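Side-chain contacts in Na-K-Cl cotransporter (Methanosarcina acetivorans, PDB 3G40), which forms the C-terminal cytoplasmic domain of a prokaryotic cation-chloride cotransporter, a membrane protein that probably carries chloride together with cations: residues 27-30 with 31-34; 71-74 with 75-78. One frame throughout, in Å; residues are numbered along the deposited sequence.

Both contacts are local, each within one continuous stretch of chain, and they follow one another without nesting or crossing. Leaving strand 22-27, the chain turns through contact 1 (27-30 with 31-34), which closes the short loop into helix 30-44. After strand 49-54 it enters helix 64-77, and contact 2 (71-74 with 75-78) closes the last turns of that helix, before strand 81-86. The two helices pack against each other; the centres of the contacts are about 15 Å apart. Ile71 CD1 of contact 2 joins them, 3.5 Å from Leu33 CD2 and also packed on Met34 SD. Both contacts touch the second subunit.

Contact 1. Residues 27-30 with 31-34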
ATOM      1  N   VAL A  27      13.398  -2.579 -13.017  1.00 37.24           N
ATOM      2  CA  VAL A  27      11.983  -2.394 -13.263  1.00 40.14           C
ATOM      3  C   VAL A  27      11.587  -3.060 -14.578  1.00 46.80           C
ATOM      4  O   VAL A  27      12.093  -2.699 -15.641  1.00 52.11           O
ATOM      5  CB  VAL A  27      11.640  -0.909 -13.359  1.00 44.14           C
ATOM      6  CG1 VAL A  27      10.170  -0.729 -13.699  1.00 44.21           C
ATOM      7  CG2 VAL A  27      11.994  -0.199 -12.063  1.00 48.39           C
ATOM      8  N   GLU A  28      10.694  -4.041 -14.505  1.00 41.77           N
ATOM      9  CA  GLU A  28      10.128  -4.636 -15.710  1.00 48.65           C
ATOM     10  C   GLU A  28       8.718  -4.103 -15.909  1.00 48.69           C
ATOM     11  O   GLU A  28       8.275  -3.869 -17.029  1.00 50.92           O
ATOM     12  CB  GLU A  28      10.106  -6.159 -15.591  1.00 54.79           C
ATOM     13  CG  GLU A  28      11.465  -6.762 -15.319  1.00 66.28           C
ATOM     14  CD  GLU A  28      11.512  -8.251 -15.607  1.00 81.13           C
ATOM     15  OE1 GLU A  28      12.542  -8.882 -15.294  1.00 82.47           O
ATOM     16  OE2 GLU A  28      10.525  -8.790 -16.150  1.00 89.67           O
ATOM     17  N   ASP A  29       8.027  -3.867 -14.802  1.00 48.77           N
ATOM     18  CA  ASP A  29       6.627  -3.462 -14.837  1.00 52.16           C
ATOM     19  C   ASP A  29       6.472  -2.200 -13.999  1.00 45.82           C
ATOM     20  O   ASP A  29       6.654  -2.248 -12.782  1.00 42.44           O
ATOM     21  CB  ASP A  29       5.754  -4.593 -14.261  1.00 54.79           C
ATOM     22  CG  ASP A  29       4.281  -4.201 -14.120  1.00 62.27           C
ATOM     23  OD1 ASP A  29       3.896  -3.125 -14.614  1.00 55.92           O
ATOM     24  OD2 ASP A  29       3.506  -4.976 -13.512  1.00 73.07           O
ATOM     25  N   PRO A  30       6.128  -1.073 -14.645  1.00 44.50           N
ATOM     26  CA  PRO A  30       6.065   0.225 -13.967  1.00 44.91           C
ATOM     27  C   PRO A  30       4.967   0.277 -12.906  1.00 44.94           C
ATOM     28  O   PRO A  30       5.047   1.108 -12.002  1.00 38.26           O
ATOM     29  CB  PRO A  30       5.731   1.203 -15.102  1.00 44.93           C
ATOM     30  CG  PRO A  30       6.044   0.473 -16.346  1.00 54.63           C
ATOM     31  CD  PRO A  30       5.793  -0.960 -16.075  1.00 46.36           C
ATOM     32  N   ARG A  31       3.952  -0.574 -13.033  1.00 43.22           N
ATOM     33  CA  ARG A  31       2.875  -0.631 -12.045  1.00 44.42           C
ATOM     34  C   ARG A  31       3.377  -1.168 -10.704  1.00 42.45           C
ATOM     35  O   ARG A  31       2.966  -0.689  -9.646  1.00 40.91           O
ATOM     36  CB  ARG A  31       1.721  -1.493 -12.553  1.00 41.13           C
ATOM     37  CG  ARG A  31       1.063  -0.961 -13.827  1.00 46.59           C
ATOM     38  CD  ARG A  31       0.307  -2.086 -14.505  1.00 57.73           C
ATOM     39  NE  ARG A  31      -0.189  -1.707 -15.821  1.00 80.79           N
ATOM     40  CZ  ARG A  31      -0.501  -2.580 -16.772  1.00 94.02           C
ATOM     41  NH1 ARG A  31      -0.354  -3.880 -16.549  1.00 96.24           N
ATOM     42  NH2 ARG A  31      -0.949  -2.155 -17.945  1.00 95.85           N
ATOM     43  N   GLU A  32       4.252  -2.171 -10.752  1.00 40.68           N
ATOM     44  CA  GLU A  32       4.903  -2.673  -9.541  1.00 47.18           C
ATOM     45  C   GLU A  32       5.748  -1.578  -8.920  1.00 44.33           C
ATOM     46  O   GLU A  32       5.750  -1.389  -7.704  1.00 39.20           O
ATOM     47  CB  GLU A  32       5.792  -3.880  -9.846  1.00 53.91           C
ATOM     48  CG  GLU A  32       5.053  -5.197  -9.969  1.00 70.21           C
ATOM     49  CD  GLU A  32       4.654  -5.799  -8.621  1.00 74.11           C
ATOM     50  OE1 GLU A  32       5.044  -5.264  -7.556  1.00 64.53           O
ATOM     51  OE2 GLU A  32       3.946  -6.828  -8.637  1.00 84.39           O
ATOM     52  N   LEU A  33       6.481  -0.854  -9.758  1.00 37.94           N
ATOM     53  CA  LEU A  33       7.257   0.275  -9.265  1.00 37.40           C
ATOM     54  C   LEU A  33       6.358   1.296  -8.570  1.00 33.53           C
ATOM     55  O   LEU A  33       6.694   1.766  -7.491  1.00 37.42           O
ATOM     56  CB  LEU A  33       8.034   0.945 -10.404  1.00 33.08           C
ATOM     57  CG  LEU A  33       8.819   2.202 -10.026  1.00 35.91           C
ATOM     58  CD1 LEU A  33       9.823   1.909  -8.919  1.00 34.68           C
ATOM     59  CD2 LEU A  33       9.524   2.781 -11.283  1.00 37.96           C
ATOM     60  N   MET A  34       5.235   1.658  -9.192  1.00 33.97           N
ATOM     61  CA  MET A  34       4.318   2.618  -8.586  1.00 31.99           C
ATOM     62  C   MET A  34       3.836   2.082  -7.221  1.00 31.75           C
ATOM     63  O   MET A  34       3.664   2.843  -6.268  1.00 33.03           O
ATOM     64  CB  MET A  34       3.119   2.894  -9.489  1.00 36.35           C
ATOM     65  CG  MET A  34       3.462   3.745 -10.736  1.00 45.33           C
ATOM     66  SD  MET A  34       4.262   5.308 -10.275  1.00 50.00           S
ATOM     67  CE  MET A  34       2.889   6.218  -9.594  1.00 45.95           C
TER
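Asp29 caps the helix that begins at Pro30: its OD1 accepts the backbone N of Arg31 at 3.0 Å. The N-H comes from above the carboxylate, 59° out of its plane. Asp29 CG is anti to its own backbone N (chi1 174°), beside the carbonyl carbon, and from there OD1 reaches forward to the first turn. Its backbone O is shared more loosely by two weak bonds, from Glu32 N at 3.1 Å and Leu33 N at 3.3 Å. The next carbonyl makes a firmer bond, Met34 N to Pro30 O at 2.9 Å.

The closely covered side is apolar and buried. Val27 CG2 meets Leu33 CD2 at 3.9 Å, the two side chains crossing at about a right angle, while Leu33 also packs on Leu68 of helix 64-77. Pro30 sits against Leu64 and Gln67 of the same helix.

The other side is polar and partly exposed. Arg31 CB lies 3.4 Å from Asp29 OD1; the chain then runs extended from CG to NE, and NE stays 4.5 Å from that oxygen. The guanidinium and carboxylate planes stand 85° apart, and no guanidinium N-H points at OD1. Glu32 CG lies 3.9 Å from Asp29 OD2; beyond it the chain bends and its end leads away. Gln149 of the second subunit packs on both Asp29 and Glu32.

The acid therefore serves the helix start through its capping bond, while the Arg31 guanidinium contributes at most a loose attraction of opposite charge; the negative charge at this N-terminal end would probably be steadied by the helix dipole.

Contact 2. Residues 71-74 with 75-78; sequences ISEG and FQEE
Ser72 OG and Gln76 NE2 share a water, which lies 2.7 Å from Ser72 OG and accepts a weak bond from Gln76 NE2, spanning one helical turn; Ser82 OG of strand 81-86 also hydrogen-bonds to Ser72 OG. Gln76 extends beyond CG to bring its amide to the water.

On the buried side, Ile71 and Phe75 lie side by side and point the same way, with Ile71 CG2 4.0 Å from Phe75 CE1. The ring sets its edge toward Ser72 CA, and across the interhelical packing it stacks with Phe37 of helix 30-44. Ile71 packs on Phe37 as well.

The exposed side carries acids. Glu73 has CG anti to its backbone N (chi1 168°) and bends at chi2, which carries its carboxylate over toward the next turn. There Glu73 OE2 comes within 4.1 Å of Glu77 OE2, a like-charge approach that may raise the proton affinity of one of them, though Arg154 of the second subunit, in a long and weak ion pair with Glu77 OE1, probably offsets part of it. Glu73 OE1 also stands 4.0 Å from Gln76 CD, its carboxylate plane nearly perpendicular to the amide. Glu78 forms salt bridges with Arg41 and with Arg154 of the second subunit.

Backbone bonds hold the turns: Glu77 N reaches Glu73 O at 3.0 Å, whereas Glu78 N makes a weaker one to Gly74 O where the chain leaves helical geometry. The arrangement is that of an amphipathic helix end in an alpha/beta fold, with one face packed against the sheet and helix 30-44 and the other bearing acidic and amide side chains.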
ATOM      1  N   ILE A  71       8.621   8.800 -13.196  1.00 38.24           N
ATOM      2  CA  ILE A  71       8.733   8.273 -11.844  1.00 38.47           C
ATOM      3  C   ILE A  71      10.036   8.756 -11.222  1.00 38.89           C
ATOM      4  O   ILE A  71      10.076   9.124 -10.057  1.00 34.41           O
ATOM      5  CB  ILE A  71       8.597   6.751 -11.820  1.00 36.79           C
ATOM      6  CG1 ILE A  71       7.245   6.367 -12.430  1.00 44.78           C
ATOM      7  CG2 ILE A  71       8.683   6.225 -10.370  1.00 32.80           C
ATOM      8  CD1 ILE A  71       7.101   4.902 -12.739  1.00 49.95           C
ATOM      9  N   SER A  72      11.098   8.812 -12.023  1.00 36.24           N
ATOM     10  CA  SER A  72      12.383   9.290 -11.527  1.00 32.80           C
ATOM     11  C   SER A  72      12.278  10.753 -11.065  1.00 29.05           C
ATOM     12  O   SER A  72      12.785  11.124 -10.010  1.00 36.59           O
ATOM     13  CB  SER A  72      13.462   9.126 -12.625  1.00 35.37           C
ATOM     14  OG  SER A  72      14.753   9.310 -12.087  1.00 36.01           O
ATOM     15  N   GLU A  73      11.622  11.582 -11.863  1.00 32.80           N
ATOM     16  CA  GLU A  73      11.341  12.960 -11.471  1.00 35.36           C
ATOM     17  C   GLU A  73      10.502  12.995 -10.188  1.00 38.64           C
ATOM     18  O   GLU A  73      10.657  13.881  -9.349  1.00 38.98           O
ATOM     19  CB  GLU A  73      10.598  13.681 -12.606  1.00 36.72           C
ATOM     20  CG  GLU A  73      10.001  15.022 -12.217  1.00 56.69           C
ATOM     21  CD  GLU A  73      11.047  16.114 -12.050  1.00 89.12           C
ATOM     22  OE1 GLU A  73      12.208  15.795 -11.709  1.00 98.32           O
ATOM     23  OE2 GLU A  73      10.701  17.298 -12.262  1.00 99.53           O
ATOM     24  N   GLY A  74       9.617  12.020 -10.031  1.00 37.78           N
ATOM     25  CA  GLY A  74       8.794  11.961  -8.827  1.00 36.92           C
ATOM     26  C   GLY A  74       9.652  11.788  -7.584  1.00 35.38           C
ATOM     27  O   GLY A  74       9.414  12.439  -6.572  1.00 37.05           O
ATOM     28  N   PHE A  75      10.651  10.913  -7.653  1.00 30.98           N
ATOM     29  CA  PHE A  75      11.553  10.718  -6.523  1.00 33.23           C
ATOM     30  C   PHE A  75      12.225  12.026  -6.146  1.00 40.47           C
ATOM     31  O   PHE A  75      12.303  12.382  -4.966  1.00 35.51           O
ATOM     32  CB  PHE A  75      12.589   9.623  -6.795  1.00 34.06           C
ATOM     33  CG  PHE A  75      12.068   8.214  -6.595  1.00 35.01           C
ATOM     34  CD1 PHE A  75      11.925   7.357  -7.674  1.00 33.81           C
ATOM     35  CD2 PHE A  75      11.699   7.756  -5.319  1.00 41.72           C
ATOM     36  CE1 PHE A  75      11.454   6.065  -7.509  1.00 37.22           C
ATOM     37  CE2 PHE A  75      11.213   6.461  -5.137  1.00 40.54           C
ATOM     38  CZ  PHE A  75      11.085   5.614  -6.227  1.00 40.50           C
ATOM     39  N   GLN A  76      12.701  12.749  -7.156  1.00 39.60           N
ATOM     40  CA  GLN A  76      13.371  14.021  -6.930  1.00 39.72           C
ATOM     41  C   GLN A  76      12.457  15.016  -6.235  1.00 35.98           C
ATOM     42  O   GLN A  76      12.892  15.723  -5.325  1.00 38.06           O
ATOM     43  CB  GLN A  76      13.893  14.620  -8.253  1.00 39.66           C
ATOM     44  CG  GLN A  76      15.007  13.798  -8.895  1.00 43.13           C
ATOM     45  CD  GLN A  76      15.638  14.472 -10.118  1.00 45.09           C
ATOM     46  OE1 GLN A  76      16.007  15.650 -10.085  1.00 42.74           O
ATOM     47  NE2 GLN A  76      15.773  13.714 -11.197  1.00 51.01           N
ATOM     48  N   GLU A  77      11.206  15.092  -6.691  1.00 35.30           N
ATOM     49  CA  GLU A  77      10.194  15.928  -6.049  1.00 40.08           C
ATOM     50  C   GLU A  77       9.986  15.550  -4.574  1.00 41.80           C
ATOM     51  O   GLU A  77       9.654  16.400  -3.758  1.00 40.81           O
ATOM     52  CB  GLU A  77       8.849  15.806  -6.771  1.00 47.44           C
ATOM     53  CG  GLU A  77       8.882  16.208  -8.227  1.00 63.15           C
ATOM     54  CD  GLU A  77       7.564  15.952  -8.936  1.00 72.18           C
ATOM     55  OE1 GLU A  77       6.728  15.193  -8.395  1.00 72.67           O
ATOM     56  OE2 GLU A  77       7.371  16.514 -10.038  1.00 78.50           O
ATOM     57  N   GLU A  78      10.160  14.276  -4.248  1.00 39.22           N
ATOM     58  CA  GLU A  78       9.888  13.807  -2.888  1.00 38.22           C
ATOM     59  C   GLU A  78      11.165  13.694  -2.049  1.00 44.72           C
ATOM     60  O   GLU A  78      11.189  13.031  -1.008  1.00 41.07           O
ATOM     61  CB  GLU A  78       9.023  12.521  -2.911  1.00 34.82           C
ATOM     62  CG  GLU A  78       7.693  12.756  -3.670  1.00 41.08           C
ATOM     63  CD  GLU A  78       6.565  11.746  -3.388  1.00 55.31           C
ATOM     64  OE1 GLU A  78       6.572  11.087  -2.330  1.00 50.29           O
ATOM     65  OE2 GLU A  78       5.647  11.631  -4.237  1.00 55.58           O
TER
HETATM   66  O   HOH W   1      15.365  11.807 -13.059  1.00 50.95           O